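Side-chain contacts in putative polyketide synthase (Brevibacillus brevis, PDB 6HP2), which acts as the O-methyltransferase domain of a trans-AT polyketide synthase, binds S-adenosyl-L-homocysteine, and is probably involved in making the antibiotic bacillaene: residues S58-I63 with E255-H260; Q137-K142 with A146-F151; A321-I324 with Y328-Y331. All coordinates share one frame; numbering follows the deposited sequence.

Contact 1: S58-I63 with E255-H260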
# COMPACT_ATOMS: atom_id res chain seq x y z
N SER A 58 15.52 -3.88 -16.15
CA SER A 58 14.85 -2.61 -16.37
C SER A 58 13.39 -2.76 -16.00
O SER A 58 12.63 -3.41 -16.74
CB SER A 58 14.98 -2.17 -17.83
OG SER A 58 14.10 -1.10 -18.09
N MET A 59 13.01 -2.17 -14.87
CA MET A 59 11.65 -2.26 -14.40
C MET A 59 10.68 -1.67 -15.41
O MET A 59 9.60 -2.20 -15.59
CB MET A 59 11.50 -1.57 -13.04
CG MET A 59 10.10 -1.70 -12.45
SD MET A 59 9.78 -3.44 -11.99
CE MET A 59 10.80 -3.58 -10.53
N SER A 60 11.04 -0.55 -16.06
CA SER A 60 10.12 0.08 -17.00
C SER A 60 9.82 -0.85 -18.18
O SER A 60 8.70 -0.91 -18.67
CB SER A 60 10.69 1.42 -17.51
OG SER A 60 11.96 1.23 -18.09
N ARG A 61 10.85 -1.55 -18.69
CA ARG A 61 10.62 -2.52 -19.77
C ARG A 61 9.68 -3.64 -19.32
O ARG A 61 8.74 -4.00 -20.03
CB ARG A 61 11.94 -3.10 -20.21
CG ARG A 61 12.72 -2.17 -21.15
CD ARG A 61 14.08 -2.73 -21.51
NE ARG A 61 14.83 -1.80 -22.36
CZ ARG A 61 15.43 -0.70 -21.93
NH1 ARG A 61 15.38 -0.36 -20.65
NH2 ARG A 61 16.09 0.07 -22.79
N VAL A 62 9.88 -4.14 -18.11
CA VAL A 62 9.10 -5.26 -17.61
C VAL A 62 7.66 -4.85 -17.35
O VAL A 62 6.73 -5.62 -17.65
CB VAL A 62 9.75 -5.83 -16.34
CG1 VAL A 62 8.86 -6.87 -15.75
CG2 VAL A 62 11.12 -6.39 -16.69
N ILE A 63 7.45 -3.68 -16.74
CA ILE A 63 6.11 -3.23 -16.39
C ILE A 63 5.35 -2.80 -17.63
O ILE A 63 4.14 -3.04 -17.74
CB ILE A 63 6.17 -2.10 -15.35
CG1 ILE A 63 6.73 -2.60 -14.03
CG2 ILE A 63 4.79 -1.51 -15.19
CD1 ILE A 63 5.95 -3.75 -13.42
N GLU A 255 14.59 7.33 -18.77
CA GLU A 255 14.11 8.58 -19.34
C GLU A 255 14.21 8.55 -20.86
O GLU A 255 13.27 8.97 -21.55
CB GLU A 255 14.90 9.75 -18.77
CG GLU A 255 14.81 9.86 -17.25
CD GLU A 255 15.07 11.26 -16.75
OE1 GLU A 255 16.18 11.79 -16.99
OE2 GLU A 255 14.16 11.85 -16.12
N GLN A 256 15.32 8.02 -21.39
CA GLN A 256 15.43 7.78 -22.82
C GLN A 256 14.40 6.76 -23.29
O GLN A 256 13.72 6.95 -24.31
CB GLN A 256 16.84 7.31 -23.17
CG GLN A 256 17.87 8.41 -23.25
CD GLN A 256 17.73 9.24 -24.52
OE1 GLN A 256 17.82 8.71 -25.63
NE2 GLN A 256 17.49 10.53 -24.36
N TYR A 257 14.28 5.65 -22.55
CA TYR A 257 13.43 4.56 -22.98
C TYR A 257 12.00 5.03 -23.19
O TYR A 257 11.41 4.79 -24.25
CB TYR A 257 13.47 3.41 -21.96
CG TYR A 257 12.47 2.30 -22.26
CD1 TYR A 257 12.62 1.50 -23.37
CD2 TYR A 257 11.40 2.04 -21.40
CE1 TYR A 257 11.72 0.50 -23.66
CE2 TYR A 257 10.50 1.03 -21.66
CZ TYR A 257 10.66 0.26 -22.83
OH TYR A 257 9.77 -0.75 -23.13
N ILE A 258 11.42 5.72 -22.20
CA ILE A 258 10.01 6.05 -22.29
C ILE A 258 9.74 7.12 -23.34
O ILE A 258 8.60 7.24 -23.79
CB ILE A 258 9.45 6.48 -20.92
CG1 ILE A 258 10.11 7.75 -20.44
CG2 ILE A 258 9.62 5.34 -19.86
CD1 ILE A 258 9.38 8.38 -19.27
N LYS A 259 10.75 7.87 -23.77
CA LYS A 259 10.55 8.81 -24.88
C LYS A 259 10.38 8.12 -26.22
O LYS A 259 10.07 8.79 -27.23
CB LYS A 259 11.73 9.78 -24.98
CG LYS A 259 11.83 10.77 -23.84
CD LYS A 259 12.39 12.10 -24.38
CE LYS A 259 13.37 12.73 -23.40
NZ LYS A 259 14.63 11.94 -23.32
N HIS A 260 10.66 6.82 -26.29
CA HIS A 260 10.41 6.01 -27.47
C HIS A 260 9.14 5.18 -27.35
O HIS A 260 8.98 4.20 -28.08
CB HIS A 260 11.60 5.11 -27.75
CG HIS A 260 12.82 5.86 -28.18
ND1 HIS A 260 13.69 6.44 -27.27
CD2 HIS A 260 13.33 6.12 -29.41
CE1 HIS A 260 14.68 7.02 -27.93
NE2 HIS A 260 14.48 6.84 -29.23

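Contact 2: Q137-K142 with A146-F151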
# COMPACT_ATOMS: atom_id res chain seq x y z
N GLN A 137 -16.28 -8.11 -11.58
CA GLN A 137 -16.34 -9.21 -12.54
C GLN A 137 -15.50 -10.39 -12.06
O GLN A 137 -15.93 -11.54 -12.14
CB GLN A 137 -15.88 -8.77 -13.94
CG GLN A 137 -16.79 -7.82 -14.64
CD GLN A 137 -16.21 -7.32 -15.95
OE1 GLN A 137 -15.23 -7.87 -16.46
NE2 GLN A 137 -16.79 -6.25 -16.49
N ARG A 138 -14.31 -10.12 -11.52
CA ARG A 138 -13.48 -11.20 -11.02
C ARG A 138 -14.06 -11.79 -9.75
O ARG A 138 -13.94 -12.99 -9.52
CB ARG A 138 -12.04 -10.70 -10.76
CG ARG A 138 -11.31 -10.29 -12.05
CD ARG A 138 -9.91 -9.80 -11.78
NE ARG A 138 -9.23 -9.38 -13.01
CZ ARG A 138 -8.02 -8.84 -13.03
NH1 ARG A 138 -7.36 -8.64 -11.90
NH2 ARG A 138 -7.47 -8.48 -14.19
N ILE A 139 -14.67 -10.98 -8.91
CA ILE A 139 -15.39 -11.53 -7.77
C ILE A 139 -16.45 -12.51 -8.26
O ILE A 139 -16.64 -13.59 -7.70
CB ILE A 139 -16.00 -10.41 -6.93
CG1 ILE A 139 -14.88 -9.69 -6.13
CG2 ILE A 139 -17.07 -10.97 -6.01
CD1 ILE A 139 -15.36 -8.48 -5.39
N ALA A 140 -17.20 -12.11 -9.27
CA ALA A 140 -18.26 -12.97 -9.79
C ALA A 140 -17.70 -14.26 -10.37
O ALA A 140 -18.22 -15.35 -10.11
CB ALA A 140 -19.06 -12.18 -10.83
N GLN A 141 -16.65 -14.15 -11.18
CA GLN A 141 -16.11 -15.31 -11.87
C GLN A 141 -15.58 -16.33 -10.89
O GLN A 141 -15.57 -17.53 -11.19
CB GLN A 141 -15.02 -14.88 -12.85
CG GLN A 141 -15.57 -14.09 -14.03
CD GLN A 141 -14.51 -13.34 -14.79
OE1 GLN A 141 -13.30 -13.54 -14.58
NE2 GLN A 141 -14.94 -12.46 -15.69
N LYS A 142 -15.17 -15.89 -9.70
CA LYS A 142 -14.70 -16.78 -8.65
C LYS A 142 -15.82 -17.15 -7.66
O LYS A 142 -15.56 -17.82 -6.65
CB LYS A 142 -13.49 -16.14 -7.92
CG LYS A 142 -12.28 -16.05 -8.87
CD LYS A 142 -11.29 -15.00 -8.51
CE LYS A 142 -10.21 -15.57 -7.63
NZ LYS A 142 -9.38 -16.60 -8.29
N ALA A 146 -20.97 -13.33 -2.27
CA ALA A 146 -21.62 -13.25 -0.97
C ALA A 146 -20.70 -12.74 0.11
O ALA A 146 -21.16 -12.40 1.21
CB ALA A 146 -22.17 -14.62 -0.53
N ARG A 147 -19.41 -12.65 -0.17
CA ARG A 147 -18.47 -12.21 0.86
C ARG A 147 -17.50 -11.11 0.43
O ARG A 147 -16.79 -10.57 1.28
CB ARG A 147 -17.65 -13.39 1.36
CG ARG A 147 -18.48 -14.37 2.15
CD ARG A 147 -17.61 -15.45 2.73
NE ARG A 147 -16.95 -16.27 1.71
CZ ARG A 147 -15.66 -16.20 1.40
NH1 ARG A 147 -14.84 -15.33 2.04
NH2 ARG A 147 -15.17 -17.05 0.49
N ALA A 148 -17.46 -10.77 -0.83
CA ALA A 148 -16.54 -9.73 -1.31
C ALA A 148 -17.33 -8.81 -2.22
O ALA A 148 -18.14 -9.30 -3.01
CB ALA A 148 -15.39 -10.32 -2.06
N LYS A 149 -17.12 -7.49 -2.05
CA LYS A 149 -17.85 -6.54 -2.86
C LYS A 149 -16.98 -5.29 -3.01
O LYS A 149 -16.37 -4.82 -2.04
CB LYS A 149 -19.19 -6.16 -2.26
CG LYS A 149 -20.06 -5.33 -3.20
CD LYS A 149 -21.42 -5.01 -2.58
CE LYS A 149 -22.35 -4.33 -3.58
NZ LYS A 149 -23.72 -4.13 -3.03
N ILE A 150 -16.95 -4.74 -4.23
CA ILE A 150 -16.16 -3.53 -4.49
C ILE A 150 -17.09 -2.40 -4.91
O ILE A 150 -18.01 -2.61 -5.70
CB ILE A 150 -15.09 -3.78 -5.56
CG1 ILE A 150 -14.05 -4.73 -4.96
CG2 ILE A 150 -14.47 -2.46 -6.01
CD1 ILE A 150 -13.14 -5.38 -6.00
N PHE A 151 -16.85 -1.22 -4.37
CA PHE A 151 -17.70 -0.04 -4.61
C PHE A 151 -16.88 1.03 -5.34
O PHE A 151 -15.72 1.25 -5.02
CB PHE A 151 -18.23 0.58 -3.30
CG PHE A 151 -18.93 -0.39 -2.40
CD1 PHE A 151 -18.21 -1.09 -1.46
CD2 PHE A 151 -20.29 -0.55 -2.47
CE1 PHE A 151 -18.84 -1.99 -0.61
CE2 PHE A 151 -20.95 -1.45 -1.62
CZ PHE A 151 -20.21 -2.16 -0.66

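Contact 3: A321-I324 with Y328-Y331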
# COMPACT_ATOMS: atom_id res chain seq x y z
N ALA A 321 13.47 -10.40 7.66
CA ALA A 321 14.18 -11.50 8.30
C ALA A 321 13.46 -11.97 9.56
O ALA A 321 13.45 -13.17 9.89
CB ALA A 321 15.61 -11.06 8.59
N GLU A 322 12.86 -11.04 10.29
CA GLU A 322 12.07 -11.41 11.47
C GLU A 322 10.87 -12.25 11.05
O GLU A 322 10.55 -13.26 11.65
CB GLU A 322 11.60 -10.16 12.22
CG GLU A 322 10.78 -10.43 13.49
CD GLU A 322 10.10 -9.19 14.04
OE1 GLU A 322 10.26 -8.92 15.24
OE2 GLU A 322 9.39 -8.49 13.30
N MET A 323 10.16 -11.82 10.02
CA MET A 323 9.05 -12.63 9.50
C MET A 323 9.48 -14.04 9.12
O MET A 323 8.85 -15.02 9.54
CB MET A 323 8.41 -11.92 8.29
CG MET A 323 7.26 -12.67 7.76
SD MET A 323 6.55 -11.94 6.27
CE MET A 323 7.75 -12.64 5.16
N ILE A 324 10.51 -14.17 8.31
CA ILE A 324 10.97 -15.50 7.90
C ILE A 324 11.37 -16.33 9.11
O ILE A 324 11.04 -17.52 9.21
CB ILE A 324 12.13 -15.36 6.89
CG1 ILE A 324 11.61 -14.71 5.59
CG2 ILE A 324 12.78 -16.70 6.63
CD1 ILE A 324 12.71 -14.32 4.64
N TYR A 328 5.75 -17.42 10.49
CA TYR A 328 4.33 -17.09 10.45
C TYR A 328 4.08 -16.07 9.35
O TYR A 328 4.48 -14.90 9.45
CB TYR A 328 3.86 -16.54 11.78
CG TYR A 328 2.40 -16.15 11.79
CD1 TYR A 328 1.39 -17.13 11.66
CD2 TYR A 328 2.03 -14.87 12.00
CE1 TYR A 328 0.06 -16.79 11.71
CE2 TYR A 328 0.71 -14.51 12.08
CZ TYR A 328 -0.28 -15.48 11.94
OH TYR A 328 -1.60 -15.11 11.94
N ILE A 329 3.37 -16.51 8.31
CA ILE A 329 3.20 -15.68 7.11
C ILE A 329 1.77 -15.92 6.67
O ILE A 329 1.53 -16.78 5.83
CB ILE A 329 4.18 -16.03 5.99
CG1 ILE A 329 5.60 -15.88 6.46
CG2 ILE A 329 3.98 -15.06 4.76
CD1 ILE A 329 6.68 -16.39 5.50
N PRO A 330 0.77 -15.24 7.23
CA PRO A 330 -0.63 -15.65 6.97
C PRO A 330 -1.21 -15.17 5.63
O PRO A 330 -2.26 -15.68 5.19
CB PRO A 330 -1.42 -15.00 8.13
CG PRO A 330 -0.58 -13.81 8.51
CD PRO A 330 0.88 -14.25 8.30
N TYR A 331 -0.61 -14.19 4.99
CA TYR A 331 -1.22 -13.58 3.80
C TYR A 331 -0.26 -12.62 3.14
O TYR A 331 0.38 -11.87 3.85
CB TYR A 331 -2.51 -12.80 4.19
CG TYR A 331 -3.08 -12.18 2.94
CD1 TYR A 331 -3.85 -12.90 2.06
CD2 TYR A 331 -2.78 -10.87 2.65
CE1 TYR A 331 -4.31 -12.31 0.88
CE2 TYR A 331 -3.20 -10.28 1.47
CZ TYR A 331 -3.95 -11.01 0.59
OH TYR A 331 -4.34 -10.41 -0.57

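Contact 1: S58-I63 with E255-H260
Arg61 and Tyr257 pair in an off-centre cation-pi stack that joins the first turn of helix 59-64, with Ser58 as its N-cap, to the short helix 254-258. The guanidinium lies over one face of the phenol ring, the two planes only 26° apart, and CD1 of Tyr257 stands over the middle of the guanidinium. The same face receives a CH-pi contact, Arg61 CG lying 3.9 Å from the centroid of the Tyr257 ring, and thus both the root and the charged end of the arginine cover the ring. The CB of Tyr257 already heads for helix 59-64, and with CG anti to the backbone N (chi1 173°) the ring continues that way.

Polar contacts frame the stack. Ser58 OG accepts a weak capping bond from Arg61 N. It also lies in the guanidinium plane, at its edge, 3.0 Å from Arg61 NH1, which gives it a second weak bond. Asp253 forms a salt bridge with NH2, so two nitrogens of the group have polar partners while a face rests on the tyrosine. Asp251 bonds to the hydroxyls of both Ser58 and Ser60. Van der Waals contact completes the junction: Ser60 OG approaches the ring obliquely and comes 3.5 Å from Tyr257 CD2.

Contact 2: Q137-K142 with A146-F151
Just ahead of Ala148, the residue on which Ile139 packs, Arg147 NH1 is gripped by two carbonyl oxygens, those of Ala114 and Ile120, which tie the entrance of strand 148-152 to the last turns of helix 108-116 and to the connection that leads into strand 121-126. A second polar tie links helix to strand: Ile150 O accepts from Asn136 ND2, one residue ahead of 137-142 in the same helix. Within this frame the contact between the two segments is apolar. It closes a beta-alpha-beta unit of the Rossmann-like methyltransferase fold, in which helix 129-141 returns over the sheet nearly antiparallel to strand 148-152, at 165° and 8.7 Å between the short axes.

Ile139 does nearly all the touching. Its CG1 lies beside the backbone N and the chain then runs straight on (chi2 173°), which carries CD1 down onto the strand. There Ile139 CD1 sits 3.8 Å from Ala148 CB and 3.9 Å from Ile150 CD1, and it also approaches Lys149 N at 3.9 Å. On the other branch, Ile139 CG2 comes 3.6 Å from Ala148 O. Ala148 and Ile150 point to the helix; Lys149, between them, points away, and its CG lies over a face of Phe151.

The chemistry implies a division of labour: between the two segments themselves the methyl contacts are non-directional, while the directional bonds come from Asn136 and from the backbone pairing of Lys149 with Thr122 and Gly124 in strand 121-126.

Contact 3: A321-I324 with Y328-Y331
Tyr328, whose carbonyl oxygen meets Met323, carries a flat ring with Pro330 CD over one of its faces, 3.8 Å above the plane and displaced toward the rim. The phenol hydroxyl, at the far end of that ring, is hydrogen-bonded to Glu91 O. The ring thus finds its polar partner elsewhere in the fold, and the contact with the helix falls to the backbone of Tyr328 and to the aliphatic residue between it and Pro330.

That residue is Ile329, and it crosses Met323 at about a right angle. The thioether chain leaves the helix extended, with CG anti to the backbone N (chi1 -178°), and bends only at its last torsion (chi3 81°), which brings the terminal methyl over toward Ile329 CD1. As the two chains cross, three successive atoms of the methionine each meet the longer branch of the isoleucine. Met323 CG lies 3.8 Å from Ile329 CG1, Met323 SD is 4.1 Å from the same carbon, and Met323 CE ends 3.9 Å from Ile329 CD1. Met323 CG also approaches Tyr328 O at 3.9 Å, a contact of van der Waals type.

Where the chain turns out of the helix, Ser326 OG is hydrogen-bonded both to Met323 O and to Tyr328 N. The arrangement is that of the last helix of the modelled chain, 316-326, and the loop that leaves it, joined by a methionine-isoleucine contact that packs against helix 70-88. There Gln85 touches Met323 and Ile329 alike and Val86 touches Met323, while farther along the loop Tyr331 packs on helix 108-116.

In the fold
The three contacts are spread widely over one chain and none touches another. The centres of contact 1 and contact 2 lie about 34 Å apart, those of contact 1 and contact 3 about 33 Å, and those of contact 2 and contact 3 about 28 Å. Contact 2 falls in sequence between the two segments of contact 1, whereas contact 3 follows both. Their relation to the cofactor site differs too. The Ile150 side chain of contact 2 is about 9 Å from bound S-adenosyl-L-homocysteine and about 4 Å from that of Thr126; in contact 3 the Ile329 side chain is about 9 Å from that of Arg84, another binding residue. Contact 1 lies away from the pocket, although helix 70-88 borders both contacts 1 and 3.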